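Local coordinates for signal recognition particle 54 kDa protein (PDB 7EPK) that belongs to the SRP54 family of signal recognition particle proteins, joining an N-terminal helical bundle, a P-loop nucleotide-binding domain and a helical C-terminal signal peptide binding domain, at residues V319-I329 and L413-M424; A219-E230 and R251-T262. One frame throughout, in Å; residues are numbered along the deposited sequence.

Contact 1: V319-I329 and L413-M424; sequences VLKGRITMRTI and LLVYYKNLKTMM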
loop_
_atom_site.group_PDB
_atom_site.type_symbol
_atom_site.label_atom_id
_atom_site.label_comp_id
_atom_site.label_asym_id
_atom_site.label_seq_id
_atom_site.Cartn_x
_atom_site.Cartn_y
_atom_site.Cartn_z
ATOM N N VAL A 319 5.019 3.471 -37.177
ATOM C CA VAL A 319 4.208 3.448 -38.428
ATOM C C VAL A 319 4.861 4.414 -39.420
ATOM O O VAL A 319 5.219 3.960 -40.515
ATOM C CB VAL A 319 2.737 3.808 -38.152
ATOM C CG1 VAL A 319 2.001 4.269 -39.398
ATOM C CG2 VAL A 319 2.003 2.651 -37.499
ATOM N N LEU A 320 5.046 5.678 -39.020
ATOM C CA LEU A 320 5.537 6.793 -39.879
ATOM C C LEU A 320 6.923 6.463 -40.444
ATOM O O LEU A 320 7.232 6.977 -41.530
ATOM C CB LEU A 320 5.581 8.102 -39.081
ATOM C CG LEU A 320 4.239 8.650 -38.576
ATOM C CD1 LEU A 320 4.374 10.103 -38.137
ATOM C CD2 LEU A 320 3.140 8.530 -39.620
ATOM N N LYS A 321 7.727 5.655 -39.745
ATOM C CA LYS A 321 9.010 5.122 -40.280
ATOM C C LYS A 321 8.726 3.805 -41.019
ATOM O O LYS A 321 9.709 3.101 -41.348
ATOM C CB LYS A 321 10.071 5.012 -39.172
ATOM C CG LYS A 321 10.094 3.736 -38.329
ATOM C CD LYS A 321 11.374 3.529 -37.500
ATOM C CE LYS A 321 12.654 3.414 -38.311
ATOM N NZ LYS A 321 12.671 2.226 -39.203
ATOM N N GLY A 322 7.439 3.480 -41.246
ATOM C CA GLY A 322 6.944 2.414 -42.145
ATOM C C GLY A 322 7.128 1.005 -41.598
ATOM O O GLY A 322 7.005 0.065 -42.406
ATOM N N ARG A 323 7.367 0.850 -40.288
ATOM C CA ARG A 323 7.793 -0.428 -39.642
ATOM C C ARG A 323 6.570 -1.180 -39.100
ATOM O O ARG A 323 6.774 -2.111 -38.313
ATOM C CB ARG A 323 8.801 -0.173 -38.511
ATOM C CG ARG A 323 10.250 -0.025 -38.958
ATOM C CD ARG A 323 10.932 -1.338 -39.332
ATOM N NE ARG A 323 12.364 -1.326 -39.014
ATOM C CZ ARG A 323 12.965 -2.046 -38.054
ATOM N NH1 ARG A 323 12.278 -2.879 -37.287
ATOM N NH2 ARG A 323 14.270 -1.932 -37.868
ATOM N N ILE A 324 5.357 -0.823 -39.532
ATOM C CA ILE A 324 4.074 -1.365 -38.989
ATOM C C ILE A 324 4.070 -2.901 -39.069
ATOM O O ILE A 324 4.505 -3.439 -40.116
ATOM C CB ILE A 324 2.852 -0.749 -39.708
ATOM C CG1 ILE A 324 1.543 -1.134 -39.011
ATOM C CG2 ILE A 324 2.825 -1.115 -41.187
ATOM C CD1 ILE A 324 0.367 -0.232 -39.335
ATOM N N THR A 325 3.600 -3.549 -37.986
ATOM C CA THR A 325 3.418 -5.017 -37.804
ATOM C C THR A 325 2.260 -5.293 -36.838
ATOM O O THR A 325 1.687 -4.321 -36.300
ATOM C CB THR A 325 4.646 -5.708 -37.198
ATOM O OG1 THR A 325 4.748 -5.215 -35.855
ATOM C CG2 THR A 325 5.911 -5.513 -38.016
ATOM N N MET A 326 1.925 -6.572 -36.622
ATOM C CA MET A 326 0.860 -6.978 -35.666
ATOM C C MET A 326 1.283 -6.601 -34.243
ATOM O O MET A 326 0.393 -6.309 -33.428
ATOM C CB MET A 326 0.582 -8.481 -35.735
ATOM C CG MET A 326 -0.215 -8.891 -36.977
ATOM S SD MET A 326 -1.722 -7.895 -37.275
ATOM C CE MET A 326 -2.260 -8.632 -38.814
ATOM N N ARG A 327 2.591 -6.586 -33.959
ATOM C CA ARG A 327 3.138 -6.268 -32.612
ATOM C C ARG A 327 3.066 -4.759 -32.406
ATOM O O ARG A 327 2.755 -4.345 -31.269
ATOM C CB ARG A 327 4.554 -6.809 -32.431
ATOM C CG ARG A 327 4.567 -8.297 -32.116
ATOM C CD ARG A 327 5.917 -8.982 -32.240
ATOM N NE ARG A 327 5.797 -10.364 -31.815
ATOM C CZ ARG A 327 6.820 -11.165 -31.598
ATOM N NH1 ARG A 327 6.611 -12.397 -31.176
ATOM N NH2 ARG A 327 8.055 -10.739 -31.813
ATOM N N THR A 328 3.299 -3.983 -33.468
ATOM C CA THR A 328 3.181 -2.501 -33.458
ATOM C C THR A 328 1.736 -2.144 -33.148
ATOM O O THR A 328 1.509 -1.404 -32.190
ATOM C CB THR A 328 3.604 -1.899 -34.798
ATOM O OG1 THR A 328 4.998 -2.159 -34.963
ATOM C CG2 THR A 328 3.326 -0.416 -34.892
ATOM N N ILE A 329 0.810 -2.694 -33.937
ATOM C CA ILE A 329 -0.664 -2.463 -33.808
ATOM C C ILE A 329 -1.133 -2.921 -32.417
ATOM O O ILE A 329 -1.911 -2.195 -31.765
ATOM C CB ILE A 329 -1.446 -3.171 -34.936
ATOM C CG1 ILE A 329 -1.005 -2.678 -36.314
ATOM C CG2 ILE A 329 -2.945 -3.016 -34.721
ATOM C CD1 ILE A 329 -1.805 -3.262 -37.451
ATOM N N LEU A 413 -9.123 -5.683 -39.370
ATOM C CA LEU A 413 -7.750 -5.479 -38.835
ATOM C C LEU A 413 -6.782 -5.612 -40.006
ATOM O O LEU A 413 -5.966 -4.692 -40.234
ATOM C CB LEU A 413 -7.447 -6.519 -37.737
ATOM C CG LEU A 413 -5.989 -6.648 -37.256
ATOM C CD1 LEU A 413 -5.354 -5.296 -36.962
ATOM C CD2 LEU A 413 -5.901 -7.519 -36.013
ATOM N N LEU A 414 -6.888 -6.734 -40.717
ATOM C CA LEU A 414 -5.972 -7.077 -41.824
ATOM C C LEU A 414 -5.907 -5.896 -42.797
ATOM O O LEU A 414 -4.776 -5.413 -43.066
ATOM C CB LEU A 414 -6.434 -8.391 -42.453
ATOM C CG LEU A 414 -5.617 -9.607 -42.014
ATOM C CD1 LEU A 414 -5.475 -9.693 -40.502
ATOM C CD2 LEU A 414 -6.213 -10.891 -42.559
ATOM N N VAL A 415 -7.062 -5.375 -43.224
ATOM C CA VAL A 415 -7.135 -4.199 -44.147
ATOM C C VAL A 415 -6.423 -3.026 -43.468
ATOM O O VAL A 415 -5.604 -2.371 -44.153
ATOM C CB VAL A 415 -8.583 -3.840 -44.543
ATOM C CG1 VAL A 415 -8.665 -2.562 -45.371
ATOM C CG2 VAL A 415 -9.248 -4.980 -45.294
ATOM N N TYR A 416 -6.716 -2.802 -42.179
ATOM C CA TYR A 416 -6.172 -1.694 -41.346
ATOM C C TYR A 416 -4.653 -1.739 -41.441
ATOM O O TYR A 416 -4.017 -0.746 -41.877
ATOM C CB TYR A 416 -6.629 -1.804 -39.888
ATOM C CG TYR A 416 -6.127 -0.708 -38.981
ATOM C CD1 TYR A 416 -6.786 0.509 -38.902
ATOM C CD2 TYR A 416 -4.996 -0.887 -38.198
ATOM C CE1 TYR A 416 -6.332 1.523 -38.075
ATOM C CE2 TYR A 416 -4.530 0.117 -37.368
ATOM C CZ TYR A 416 -5.207 1.322 -37.303
ATOM O OH TYR A 416 -4.769 2.321 -36.491
ATOM N N TYR A 417 -4.106 -2.902 -41.100
ATOM C CA TYR A 417 -2.668 -3.217 -41.260
ATOM C C TYR A 417 -2.257 -2.791 -42.677
ATOM O O TYR A 417 -1.462 -1.849 -42.784
ATOM C CB TYR A 417 -2.428 -4.678 -40.871
ATOM C CG TYR A 417 -1.153 -5.277 -41.400
ATOM C CD1 TYR A 417 0.064 -5.078 -40.774
ATOM C CD2 TYR A 417 -1.166 -6.033 -42.557
ATOM C CE1 TYR A 417 1.231 -5.624 -41.288
ATOM C CE2 TYR A 417 -0.013 -6.588 -43.081
ATOM C CZ TYR A 417 1.190 -6.389 -42.442
ATOM O OH TYR A 417 2.291 -6.992 -42.971
ATOM N N LYS A 418 -2.832 -3.395 -43.727
ATOM C CA LYS A 418 -2.443 -3.120 -45.145
ATOM C C LYS A 418 -2.619 -1.628 -45.439
ATOM O O LYS A 418 -1.700 -1.029 -46.025
ATOM C CB LYS A 418 -3.266 -3.925 -46.156
ATOM C CG LYS A 418 -3.120 -5.443 -46.088
ATOM C CD LYS A 418 -4.298 -6.176 -46.727
ATOM C CE LYS A 418 -4.372 -7.661 -46.435
ATOM N NZ LYS A 418 -5.671 -8.226 -46.874
ATOM N N ASN A 419 -3.756 -1.057 -45.041
ATOM C CA ASN A 419 -4.138 0.330 -45.410
ATOM C C ASN A 419 -3.124 1.292 -44.778
ATOM O O ASN A 419 -2.633 2.178 -45.500
ATOM C CB ASN A 419 -5.597 0.643 -45.057
ATOM C CG ASN A 419 -6.276 1.494 -46.108
ATOM O OD1 ASN A 419 -5.913 2.652 -46.307
ATOM N ND2 ASN A 419 -7.259 0.927 -46.789
ATOM N N LEU A 420 -2.794 1.109 -43.496
ATOM C CA LEU A 420 -1.756 1.925 -42.817
ATOM C C LEU A 420 -0.465 1.777 -43.613
ATOM O O LEU A 420 0.099 2.810 -43.996
ATOM C CB LEU A 420 -1.569 1.489 -41.360
ATOM C CG LEU A 420 -2.345 2.294 -40.314
ATOM C CD1 LEU A 420 -1.774 3.701 -40.178
ATOM C CD2 LEU A 420 -3.838 2.355 -40.639
ATOM N N LYS A 421 -0.069 0.535 -43.907
ATOM C CA LYS A 421 1.254 0.187 -44.503
ATOM C C LYS A 421 1.447 0.845 -45.876
ATOM O O LYS A 421 2.599 1.252 -46.174
ATOM C CB LYS A 421 1.421 -1.324 -44.652
ATOM C CG LYS A 421 2.773 -1.706 -45.217
ATOM C CD LYS A 421 3.397 -2.845 -44.492
ATOM C CE LYS A 421 2.628 -4.132 -44.673
ATOM N NZ LYS A 421 3.511 -5.291 -44.412
ATOM N N THR A 422 0.376 0.904 -46.680
ATOM C CA THR A 422 0.330 1.561 -48.017
ATOM C C THR A 422 0.710 3.036 -47.861
ATOM O O THR A 422 1.727 3.433 -48.437
ATOM C CB THR A 422 -1.051 1.442 -48.682
ATOM O OG1 THR A 422 -1.502 0.085 -48.723
ATOM C CG2 THR A 422 -1.041 1.984 -50.094
ATOM N N MET A 423 -0.069 3.791 -47.084
ATOM C CA MET A 423 0.021 5.274 -46.969
ATOM C C MET A 423 1.477 5.721 -46.765
ATOM O O MET A 423 1.901 6.689 -47.442
ATOM C CB MET A 423 -0.825 5.789 -45.799
ATOM C CG MET A 423 -2.301 5.508 -45.951
ATOM S SD MET A 423 -3.192 5.970 -44.465
ATOM C CE MET A 423 -4.615 4.886 -44.587
ATOM N N MET A 424 2.216 5.045 -45.876
ATOM C CA MET A 424 3.566 5.475 -45.412
ATOM C C MET A 424 4.632 5.086 -46.451
ATOM O O MET A 424 5.830 5.195 -46.127
ATOM C CB MET A 424 3.890 4.864 -44.043
ATOM C CG MET A 424 3.324 5.659 -42.860
ATOM S SD MET A 424 1.508 5.873 -42.852
ATOM C CE MET A 424 1.377 7.587 -43.358
#
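Ile324 overlaps the side of helix 409-423, its two branches parting round neighbouring residues: CG2 lies 3.7 Å from CB of Lys421, while CD1 reaches over CB and CG of Leu420. The contact belongs to the all-helical signal peptide binding domain (M domain) of SRP54, where the turn between helix 293-320 and helix 326-337 rests on the last modelled helix. With CG1 of Ile324 anti to the backbone N (chi1 -171°), the branch runs inward and crosses the Leu420 side chain at about a right angle. On the turn's upstream flank, Val319 CG1 meets both Leu420 CD1, at 3.9 Å, and the sulfur of Met424, and Leu355 of helix 350-356 touches Val319 and Leu420 alike. Downstream, CD1 of Ile329 sits 3.8 Å from CB of Tyr417 and also at the edge of the Tyr416 ring, whose hydroxyl is hydrogen-bonded with Ala362 O and Gln332 NE2; CD2 of Leu420 covers one face of that ring. Met326, bent at chi2, turns its sulfur to 5.4 Å from the Tyr417 ring centroid, an oblique Met-aromatic contact, and its CE lies 3.8 Å from Leu414 CD1. A hydrogen bond with Glu389 OE1 satisfies the Tyr417 hydroxyl, the polar end of an otherwise packed ring. Beside that ring the new helix begins: Thr325 is its N-cap, with CA at the ring edge and OG1 accepting from Thr328 N at 3.1 Å and an N-H...O angle of 161°.

Contact 2: A219-E230 and R251-T262; sequences ASIGQKAMGLAE and RGGGALTAAAVT
Arg251 folds its guanidinium between two pieces of the 219-222 loop: CA of Gly222 lies over one face and O of Ala219 over the other, neither centred on the group. As modelled the chain bends at chi2 (-79°) and chi3, the latter near eclipsed (-24°), so the fine placement of the guanidinium is doubtful. Its polar anchor is the hydrogen bond from NE to Ala37 O. Farther on, helices 225-230 and 255-262 approach to 8.3 Å between axes and cross at -40°, a spacing that small side chains permit: CB of Ala229 stands 3.9 Å from CB of Ala258 and equally near CG2 of Thr262. Val261 straddles the outer margin, its CG1 at 3.8 Å from CG of Glu230 and its CG2 beside CG of Met226, with both of those side chains crossing it at about a right angle. Thr257 OG1 is hydrogen-bonded with Val39 O, though Gly254 O is also within reach of its proton. Arg251, which opens a glycine-rich segment, and Thr257 thus both reach the loop between helices 19-36 and 41-57 of the N-terminal bundle, as at the N-G domain interface of SRP54-family proteins.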
loop_
_atom_site.group_PDB
_atom_site.type_symbol
_atom_site.label_atom_id
_atom_site.label_comp_id
_atom_site.label_asym_id
_atom_site.label_seq_id
_atom_site.Cartn_x
_atom_site.Cartn_y
_atom_site.Cartn_z
ATOM N N ALA A 219 2.927 6.633 20.453
ATOM C CA ALA A 219 3.804 7.503 19.629
ATOM C C ALA A 219 4.512 8.538 20.517
ATOM O O ALA A 219 4.297 9.745 20.287
ATOM C CB ALA A 219 2.977 8.186 18.565
ATOM N N SER A 220 5.284 8.107 21.522
ATOM C CA SER A 220 6.001 9.021 22.456
ATOM C C SER A 220 7.257 8.352 23.001
ATOM O O SER A 220 7.717 8.787 24.059
ATOM C CB SER A 220 5.115 9.500 23.591
ATOM O OG SER A 220 3.909 10.074 23.098
ATOM N N ILE A 221 7.799 7.355 22.301
ATOM C CA ILE A 221 9.077 6.687 22.697
ATOM C C ILE A 221 9.945 6.502 21.440
ATOM O O ILE A 221 10.308 5.371 21.086
ATOM C CB ILE A 221 8.820 5.403 23.529
ATOM C CG1 ILE A 221 8.459 4.142 22.723
ATOM C CG2 ILE A 221 7.790 5.691 24.623
ATOM C CD1 ILE A 221 7.202 4.234 21.897
ATOM N N GLY A 222 10.316 7.615 20.812
ATOM C CA GLY A 222 11.163 7.610 19.610
ATOM C C GLY A 222 12.404 6.789 19.864
ATOM O O GLY A 222 12.620 5.797 19.140
ATOM N N GLN A 223 13.142 7.158 20.914
ATOM C CA GLN A 223 14.500 6.626 21.220
ATOM C C GLN A 223 14.371 5.375 22.109
ATOM O O GLN A 223 15.254 4.492 22.024
ATOM C CB GLN A 223 15.379 7.736 21.826
ATOM C CG GLN A 223 16.706 7.950 21.097
ATOM C CD GLN A 223 16.547 8.384 19.654
ATOM O OE1 GLN A 223 15.580 9.042 19.280
ATOM N NE2 GLN A 223 17.496 8.005 18.811
ATOM N N LYS A 224 13.289 5.269 22.886
ATOM C CA LYS A 224 13.089 4.181 23.884
ATOM C C LYS A 224 12.299 3.018 23.260
ATOM O O LYS A 224 12.050 2.013 23.978
ATOM C CB LYS A 224 12.415 4.698 25.162
ATOM C CG LYS A 224 12.024 6.171 25.201
ATOM C CD LYS A 224 11.483 6.609 26.545
ATOM C CE LYS A 224 10.423 5.676 27.092
ATOM N NZ LYS A 224 10.219 5.863 28.549
ATOM N N ALA A 225 11.956 3.118 21.971
ATOM C CA ALA A 225 11.158 2.107 21.239
ATOM C C ALA A 225 12.007 0.871 20.945
ATOM O O ALA A 225 11.419 -0.217 20.793
ATOM C CB ALA A 225 10.608 2.695 19.964
ATOM N N MET A 226 13.330 1.038 20.837
ATOM C CA MET A 226 14.285 -0.075 20.581
ATOM C C MET A 226 14.197 -1.092 21.723
ATOM O O MET A 226 13.954 -2.294 21.441
ATOM C CB MET A 226 15.732 0.425 20.470
ATOM C CG MET A 226 16.324 0.326 19.064
ATOM S SD MET A 226 17.914 -0.568 19.041
ATOM C CE MET A 226 18.919 0.519 20.055
ATOM N N GLY A 227 14.382 -0.618 22.961
ATOM C CA GLY A 227 14.519 -1.460 24.167
ATOM C C GLY A 227 13.228 -2.181 24.501
ATOM O O GLY A 227 13.235 -3.430 24.559
ATOM N N LEU A 228 12.163 -1.408 24.721
ATOM C CA LEU A 228 10.775 -1.880 24.993
ATOM C C LEU A 228 10.460 -3.113 24.120
ATOM O O LEU A 228 10.085 -4.172 24.678
ATOM C CB LEU A 228 9.841 -0.687 24.733
ATOM C CG LEU A 228 8.338 -0.938 24.812
ATOM C CD1 LEU A 228 7.986 -1.785 26.008
ATOM C CD2 LEU A 228 7.581 0.377 24.887
ATOM N N ALA A 229 10.698 -3.006 22.810
ATOM C CA ALA A 229 10.436 -4.066 21.807
ATOM C C ALA A 229 11.270 -5.307 22.123
ATOM O O ALA A 229 10.679 -6.379 22.120
ATOM C CB ALA A 229 10.696 -3.559 20.405
ATOM N N GLU A 230 12.574 -5.160 22.400
ATOM C CA GLU A 230 13.503 -6.292 22.728
ATOM C C GLU A 230 12.952 -7.040 23.952
ATOM O O GLU A 230 12.816 -8.274 23.928
ATOM C CB GLU A 230 14.931 -5.794 23.004
ATOM C CG GLU A 230 15.624 -5.076 21.836
ATOM C CD GLU A 230 16.870 -4.225 22.139
ATOM O OE1 GLU A 230 17.550 -3.820 21.171
ATOM O OE2 GLU A 230 17.172 -3.947 23.336
ATOM N N ARG A 251 4.008 12.253 16.844
ATOM C CA ARG A 251 5.400 11.720 16.770
ATOM C C ARG A 251 5.378 10.507 15.812
ATOM O O ARG A 251 5.053 10.711 14.623
ATOM C CB ARG A 251 5.905 11.448 18.197
ATOM C CG ARG A 251 7.111 12.266 18.659
ATOM C CD ARG A 251 8.450 11.768 18.133
ATOM N NE ARG A 251 8.362 10.355 17.790
ATOM C CZ ARG A 251 8.253 9.364 18.669
ATOM N NH1 ARG A 251 8.245 9.616 19.968
ATOM N NH2 ARG A 251 8.133 8.122 18.241
ATOM N N GLY A 252 5.707 9.296 16.276
ATOM C CA GLY A 252 5.479 8.052 15.520
ATOM C C GLY A 252 6.756 7.442 14.986
ATOM O O GLY A 252 6.797 6.216 14.872
ATOM N N GLY A 253 7.769 8.240 14.661
ATOM C CA GLY A 253 8.995 7.722 14.025
ATOM C C GLY A 253 9.647 6.592 14.811
ATOM O O GLY A 253 10.448 5.830 14.213
ATOM N N GLY A 254 9.336 6.481 16.107
ATOM C CA GLY A 254 9.806 5.396 16.995
ATOM C C GLY A 254 9.124 4.074 16.683
ATOM O O GLY A 254 9.763 3.012 16.806
ATOM N N ALA A 255 7.856 4.124 16.300
ATOM C CA ALA A 255 7.129 2.965 15.744
ATOM C C ALA A 255 8.085 2.146 14.866
ATOM O O ALA A 255 8.315 0.948 15.177
ATOM C CB ALA A 255 5.934 3.445 14.955
ATOM N N LEU A 256 8.640 2.762 13.812
ATOM C CA LEU A 256 9.333 2.011 12.725
ATOM C C LEU A 256 10.776 1.658 13.137
ATOM O O LEU A 256 11.492 1.049 12.312
ATOM C CB LEU A 256 9.250 2.793 11.412
ATOM C CG LEU A 256 9.798 4.207 11.447
ATOM C CD1 LEU A 256 11.257 4.189 11.852
ATOM C CD2 LEU A 256 9.612 4.864 10.095
ATOM N N THR A 257 11.171 1.998 14.370
ATOM C CA THR A 257 12.390 1.469 15.038
ATOM C C THR A 257 12.055 0.093 15.622
ATOM O O THR A 257 12.818 -0.862 15.356
ATOM C CB THR A 257 12.941 2.421 16.113
ATOM O OG1 THR A 257 12.505 3.764 15.880
ATOM C CG2 THR A 257 14.454 2.401 16.157
ATOM N N ALA A 258 10.951 -0.000 16.373
ATOM C CA ALA A 258 10.430 -1.257 16.973
ATOM C C ALA A 258 10.032 -2.227 15.852
ATOM O O ALA A 258 10.320 -3.452 15.974
ATOM C CB ALA A 258 9.269 -0.966 17.900
ATOM N N ALA A 259 9.425 -1.689 14.785
ATOM C CA ALA A 259 9.126 -2.418 13.532
ATOM C C ALA A 259 10.374 -3.175 13.079
ATOM O O ALA A 259 10.295 -4.407 12.853
ATOM C CB ALA A 259 8.689 -1.440 12.489
ATOM N N ALA A 260 11.495 -2.450 12.988
ATOM C CA ALA A 260 12.814 -2.971 12.556
ATOM C C ALA A 260 13.286 -4.092 13.496
ATOM O O ALA A 260 13.660 -5.155 12.983
ATOM C CB ALA A 260 13.810 -1.833 12.477
ATOM N N VAL A 261 13.246 -3.863 14.815
ATOM C CA VAL A 261 13.892 -4.716 15.864
ATOM C C VAL A 261 13.243 -6.107 15.903
ATOM O O VAL A 261 13.985 -7.105 15.970
ATOM C CB VAL A 261 13.835 -4.061 17.260
ATOM C CG1 VAL A 261 14.010 -5.080 18.377
ATOM C CG2 VAL A 261 14.862 -2.950 17.405
ATOM N N THR A 262 11.913 -6.169 15.915
ATOM C CA THR A 262 11.128 -7.429 15.973
ATOM C C THR A 262 10.874 -7.969 14.556
ATOM O O THR A 262 10.452 -9.135 14.446
ATOM C CB THR A 262 9.822 -7.159 16.719
ATOM O OG1 THR A 262 9.155 -6.118 16.005
ATOM C CG2 THR A 262 10.057 -6.735 18.152
#

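In the fold
The two contacts lie on opposite sides of the chain's centre, with centres about 60 Å and nearest atoms about 43 Å apart, and share no helix, strand or domain. Contact 2 closes before contact 1 opens. Its helices 225-235 and 255-262 are consecutive crossovers linking the parallel strands 212-218, 240-244 and 265-270 of the nucleotide-binding domain, and the side chain of Ala219 is about 8 Å from the bound GDP. Contact 1 joins helices 293-320 and 326-337 to helix 409-423 in a region without strands. The long helix 293-320 runs between the two regions, consistent with separately packed modules on one chain.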